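Local atomic coordinates of Lmo2184 protein (Listeria monocytogenes serovar 1/2a, PDB entry 5JOQ), a protein that probably binds heme or another iron-containing ligand at the cell surface, as the substrate-binding lipoprotein of an ABC transporter. Residues T45-M48 with D49-L53; A186-G189 with D190-K193. All coordinates share one frame; numbering follows the deposited sequence. Where two conformers were deposited one is given.

Contact 1. Residues T45-M48 with D49-L53; sequences TEIM and DKLDL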
loop_
_atom_site.group_PDB
_atom_site.type_symbol
_atom_site.label_atom_id
_atom_site.label_comp_id
_atom_site.label_asym_id
_atom_site.label_seq_id
_atom_site.Cartn_x
_atom_site.Cartn_y
_atom_site.Cartn_z
ATOM N N THR A 45 14.181 18.147 4.206
ATOM C CA THR A 45 15.528 17.905 3.696
ATOM C C THR A 45 15.777 18.700 2.423
ATOM O O THR A 45 16.876 19.234 2.218
ATOM C CB THR A 45 15.734 16.400 3.420
ATOM O OG1 THR A 45 15.553 15.640 4.626
ATOM C CG2 THR A 45 17.153 16.161 2.948
ATOM N N GLU A 46 14.772 18.774 1.548
ATOM C CA GLU A 46 14.884 19.575 0.325
ATOM C C GLU A 46 15.035 21.066 0.637
ATOM O O GLU A 46 15.792 21.786 -0.040
ATOM C CB GLU A 46 13.657 19.333 -0.555
ATOM C CG GLU A 46 13.583 17.858 -1.051
ATOM C CD GLU A 46 12.262 17.542 -1.767
ATOM O OE1 GLU A 46 11.248 18.264 -1.560
ATOM O OE2 GLU A 46 12.256 16.562 -2.540
ATOM N N ILE A 47 14.320 21.552 1.649
ATOM C CA ILE A 47 14.483 22.951 2.046
ATOM C C ILE A 47 15.895 23.189 2.571
ATOM O O ILE A 47 16.527 24.198 2.245
ATOM C CB ILE A 47 13.400 23.346 3.068
ATOM C CG1 ILE A 47 12.055 23.536 2.329
ATOM C CG2 ILE A 47 13.805 24.651 3.805
ATOM C CD1 ILE A 47 10.833 23.541 3.263
ATOM N N MET A 48 16.411 22.269 3.392
ATOM C CA MET A 48 17.769 22.431 3.917
ATOM C C MET A 48 18.801 22.502 2.788
ATOM O O MET A 48 19.782 23.261 2.862
ATOM C CB MET A 48 18.081 21.261 4.861
ATOM C CG MET A 48 17.222 21.192 6.109
ATOM S SD MET A 48 17.723 22.486 7.257
ATOM C CE MET A 48 16.351 23.488 7.099
ATOM N N ASP A 49 18.587 21.727 1.725
ATOM C CA ASP A 49 19.484 21.797 0.576
ATOM C C ASP A 49 19.446 23.178 -0.079
ATOM O O ASP A 49 20.490 23.724 -0.451
ATOM C CB ASP A 49 19.112 20.703 -0.430
ATOM C CG ASP A 49 19.955 20.769 -1.708
ATOM O OD1 ASP A 49 21.203 20.710 -1.606
ATOM O OD2 ASP A 49 19.365 20.875 -2.806
ATOM N N LYS A 50 18.248 23.736 -0.281
ATOM C CA LYS A 50 18.144 25.061 -0.892
ATOM C C LYS A 50 18.733 26.127 0.012
ATOM O O LYS A 50 19.186 27.162 -0.486
ATOM C CB LYS A 50 16.682 25.412 -1.201
ATOM C CG LYS A 50 16.029 24.485 -2.260
ATOM C CD LYS A 50 16.617 24.668 -3.640
ATOM C CE LYS A 50 15.855 23.740 -4.641
ATOM N NZ LYS A 50 16.645 23.445 -5.859
ATOM N N LEU A 51 18.722 25.898 1.334
ATOM C CA LEU A 51 19.335 26.830 2.277
ATOM C C LEU A 51 20.827 26.607 2.448
ATOM O O LEU A 51 21.468 27.343 3.218
ATOM C CB LEU A 51 18.639 26.734 3.642
ATOM C CG LEU A 51 17.160 27.169 3.648
ATOM C CD1 LEU A 51 16.618 27.190 5.071
ATOM C CD2 LEU A 51 16.917 28.539 2.967
ATOM N N ASP A 52 21.395 25.607 1.775
ATOM C CA ASP A 52 22.834 25.342 1.833
ATOM C C ASP A 52 23.284 25.050 3.266
ATOM O O ASP A 52 24.306 25.561 3.745
ATOM C CB ASP A 52 23.615 26.521 1.237
ATOM C CG ASP A 52 25.108 26.218 1.038
ATOM O OD1 ASP A 52 25.528 25.036 1.051
ATOM O OD2 ASP A 52 25.871 27.191 0.846
ATOM N N LEU A 53 22.516 24.195 3.957
ATOM C CA LEU A 53 22.811 23.802 5.324
ATOM C C LEU A 53 23.251 22.343 5.392
ATOM O O LEU A 53 22.609 21.482 4.784
ATOM C CB LEU A 53 21.574 24.003 6.204
ATOM C CG LEU A 53 21.333 25.484 6.548
ATOM C CD1 LEU A 53 19.930 25.689 7.085
ATOM C CD2 LEU A 53 22.405 25.975 7.555
HETATM O O HOH W 1 16.392 20.892 -2.772
#

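Contact 2. Residues A186-G189 with D190-K193; sequences AYIG and DLVK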
loop_
_atom_site.group_PDB
_atom_site.type_symbol
_atom_site.label_atom_id
_atom_site.label_comp_id
_atom_site.label_asym_id
_atom_site.label_seq_id
_atom_site.Cartn_x
_atom_site.Cartn_y
_atom_site.Cartn_z
ATOM N N ALA A 186 -6.223 22.858 5.196
ATOM C CA ALA A 186 -5.189 21.873 4.908
ATOM C C ALA A 186 -4.493 22.225 3.598
ATOM O O ALA A 186 -5.017 22.990 2.789
ATOM C CB ALA A 186 -5.787 20.453 4.825
ATOM N N TYR A 187 -3.319 21.617 3.376
ATOM C CA TYR A 187 -2.481 22.029 2.245
ATOM C C TYR A 187 -3.168 21.806 0.895
ATOM O O TYR A 187 -3.113 22.671 0.011
ATOM C CB TYR A 187 -1.152 21.274 2.303
ATOM C CG TYR A 187 -0.326 21.342 1.012
ATOM C CD1 TYR A 187 0.146 22.571 0.519
ATOM C CD2 TYR A 187 0.001 20.180 0.316
ATOM C CE1 TYR A 187 0.915 22.650 -0.640
ATOM C CE2 TYR A 187 0.777 20.236 -0.840
ATOM C CZ TYR A 187 1.240 21.468 -1.301
ATOM O OH TYR A 187 2.001 21.523 -2.433
ATOM N N ILE A 188 -3.796 20.644 0.698
ATOM C CA ILE A 188 -4.457 20.440 -0.588
ATOM C C ILE A 188 -5.611 21.425 -0.736
ATOM O O ILE A 188 -5.884 21.899 -1.839
ATOM C CB ILE A 188 -4.961 18.995 -0.758
ATOM C CG1 ILE A 188 -3.811 17.979 -0.651
ATOM C CG2 ILE A 188 -5.734 18.839 -2.116
ATOM C CD1 ILE A 188 -2.811 18.099 -1.730
ATOM N N GLY A 189 -6.307 21.757 0.354
ATOM C CA GLY A 189 -7.294 22.844 0.287
ATOM C C GLY A 189 -6.683 24.184 -0.098
ATOM O O GLY A 189 -7.300 24.983 -0.825
ATOM N N ASP A 190 -5.477 24.464 0.408
ATOM C CA ASP A 190 -4.786 25.694 0.029
ATOM C C ASP A 190 -4.469 25.715 -1.472
ATOM O O ASP A 190 -4.589 26.757 -2.127
ATOM C CB ASP A 190 -3.506 25.841 0.859
ATOM C CG ASP A 190 -2.943 27.238 0.809
ATOM O OD1 ASP A 190 -3.740 28.193 0.964
ATOM O OD2 ASP A 190 -1.731 27.403 0.603
ATOM N N LEU A 191 -4.054 24.573 -2.039
ATOM C CA LEU A 191 -3.774 24.543 -3.483
ATOM C C LEU A 191 -5.028 24.841 -4.289
ATOM O O LEU A 191 -4.988 25.607 -5.263
ATOM C CB LEU A 191 -3.206 23.175 -3.897
ATOM C CG LEU A 191 -1.848 22.802 -3.305
ATOM C CD1 LEU A 191 -1.557 21.360 -3.751
ATOM C CD2 LEU A 191 -0.779 23.715 -3.931
ATOM N N VAL A 192 -6.154 24.218 -3.916
ATOM C CA VAL A 192 -7.409 24.480 -4.612
ATOM C C VAL A 192 -7.753 25.965 -4.536
ATOM O O VAL A 192 -8.120 26.588 -5.539
ATOM C CB VAL A 192 -8.537 23.616 -4.027
ATOM C CG1 VAL A 192 -9.903 24.097 -4.551
ATOM C CG2 VAL A 192 -8.330 22.117 -4.413
ATOM N N LYS A 193 -7.633 26.549 -3.338
ATOM C CA LYS A 193 -7.941 27.967 -3.157
ATOM C C LYS A 193 -7.066 28.840 -4.048
ATOM O O LYS A 193 -7.548 29.772 -4.704
ATOM C CB LYS A 193 -7.740 28.359 -1.685
ATOM C CG LYS A 193 -8.068 29.851 -1.383
ATOM C CD LYS A 193 -7.843 30.227 0.106
ATOM C CE LYS A 193 -6.393 30.672 0.371
ATOM N NZ LYS A 193 -6.129 31.182 1.777
#

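Contact 1. Residues T45-M48 with D49-L53
Ile-47 and Leu-51, one helical turn apart, lie side by side and point the same way, with Ile-47 CG2 4.0 Å from Leu-51 CD1. Met-48 and Leu-53 meet differently, their side chains crossing at a slant where the thioether SD of Met-48 rests 3.9 Å from Leu-53 CD1. The methionine chain bends at both chi2 (-74°) and chi3 (109°), and the second bend turns CE back toward Leu-51, 4.2 Å from its CD1. One methionine therefore touches both leucines, Leu-53 through SD and Leu-51 through CE. The helix end is a Schellman motif. Asp-52 leaves helical geometry with a positive phi of 60°, the amide of Leu-53 turns back to Met-48 O in a nearly straight bond of 3.1 Å, and the Leu-53 side chain, which starts toward the helix, meets Met-48. On the polar flank, Glu-46 O receives Lys-50 N at 3.1 Å and also a water that donates to it at 2.9 Å; the same water donates to Asp-49 OD2, linking this carboxylate to the backbone one turn earlier. Beyond the helix, Asp-52 OD1 forms a salt bridge with Arg-68. The apolar face of helix 42-50 packs on helix 123-136, where Ile-47, Met-48 and Leu-51 all touch Leu-133, while Leu-51 and Lys-50 reach helix 140-161.

Contact 2. Residues A186-G189 with D190-K193
The shortest polar bond here runs from Asp-190 N to Ala-186 O, 2.8 Å. Ala-186 occupies the N-cap position, and this bond closes the first turn of helix 187-194; the next bond along, Leu-191 N to Tyr-187 O, is 3.0 Å. The main side-chain contact is between Tyr-187 and Leu-191. With CG anti to the backbone N (chi1 166°), the tyrosine ring swings along the helix and offers one face to the leucine. Leu-191 CD1 lies over that face, 4.1 Å from the ring centroid and 28° off the normal, a CH-pi contact displaced toward the phenol end, where CD1 comes within 3.7 Å of Tyr-187 CZ. Both methyls sit on the same face, CD1 over the ring toward CZ, and Leu-191 CD2 beyond the CE1 edge, 3.8 Å from Tyr-187 OH. Ile-188 CD1 approaches Leu-191 CD1 at 4.0 Å, and this one leucine methyl consequently touches both an aromatic and an aliphatic neighbour. On another side of the helix, Asp-190 OD2 accepts a hydrogen bond from Ile-123 N at the start of helix 123-136. Tyr-187, Leu-191 and Val-192 pack on helix 276-288, and Ile-188 and Val-192 on strand 168-173. The arrangement is the first turn of a helix, with Ala-186 at the N-cap position, buried against a sheet and a second helix, as in the alpha/beta lobes of periplasmic-type binding proteins.

Overall arrangement
The two contacts sit at opposite ends of short helices: contact 1 includes the C-terminal close of helix 42-50, contact 2 the N-terminal start of helix 187-194. Their centres are 24 Å apart and they do not touch, yet helix 123-136 is a shared neighbour, meeting contact 1 through Ile-130 and Leu-133 and contact 2 through Ile-123. Contact 1 is partly buried, about 18 Å from the centre of the chain, with acidic and basic side chains and a bound water on its outer flank. Contact 2 lies about 9 Å from that centre and is almost wholly buried, with Lys-193 exposed; it adds an aromatic CH-pi contact to aliphatic packing, where contact 1 adds a methionine sulfur.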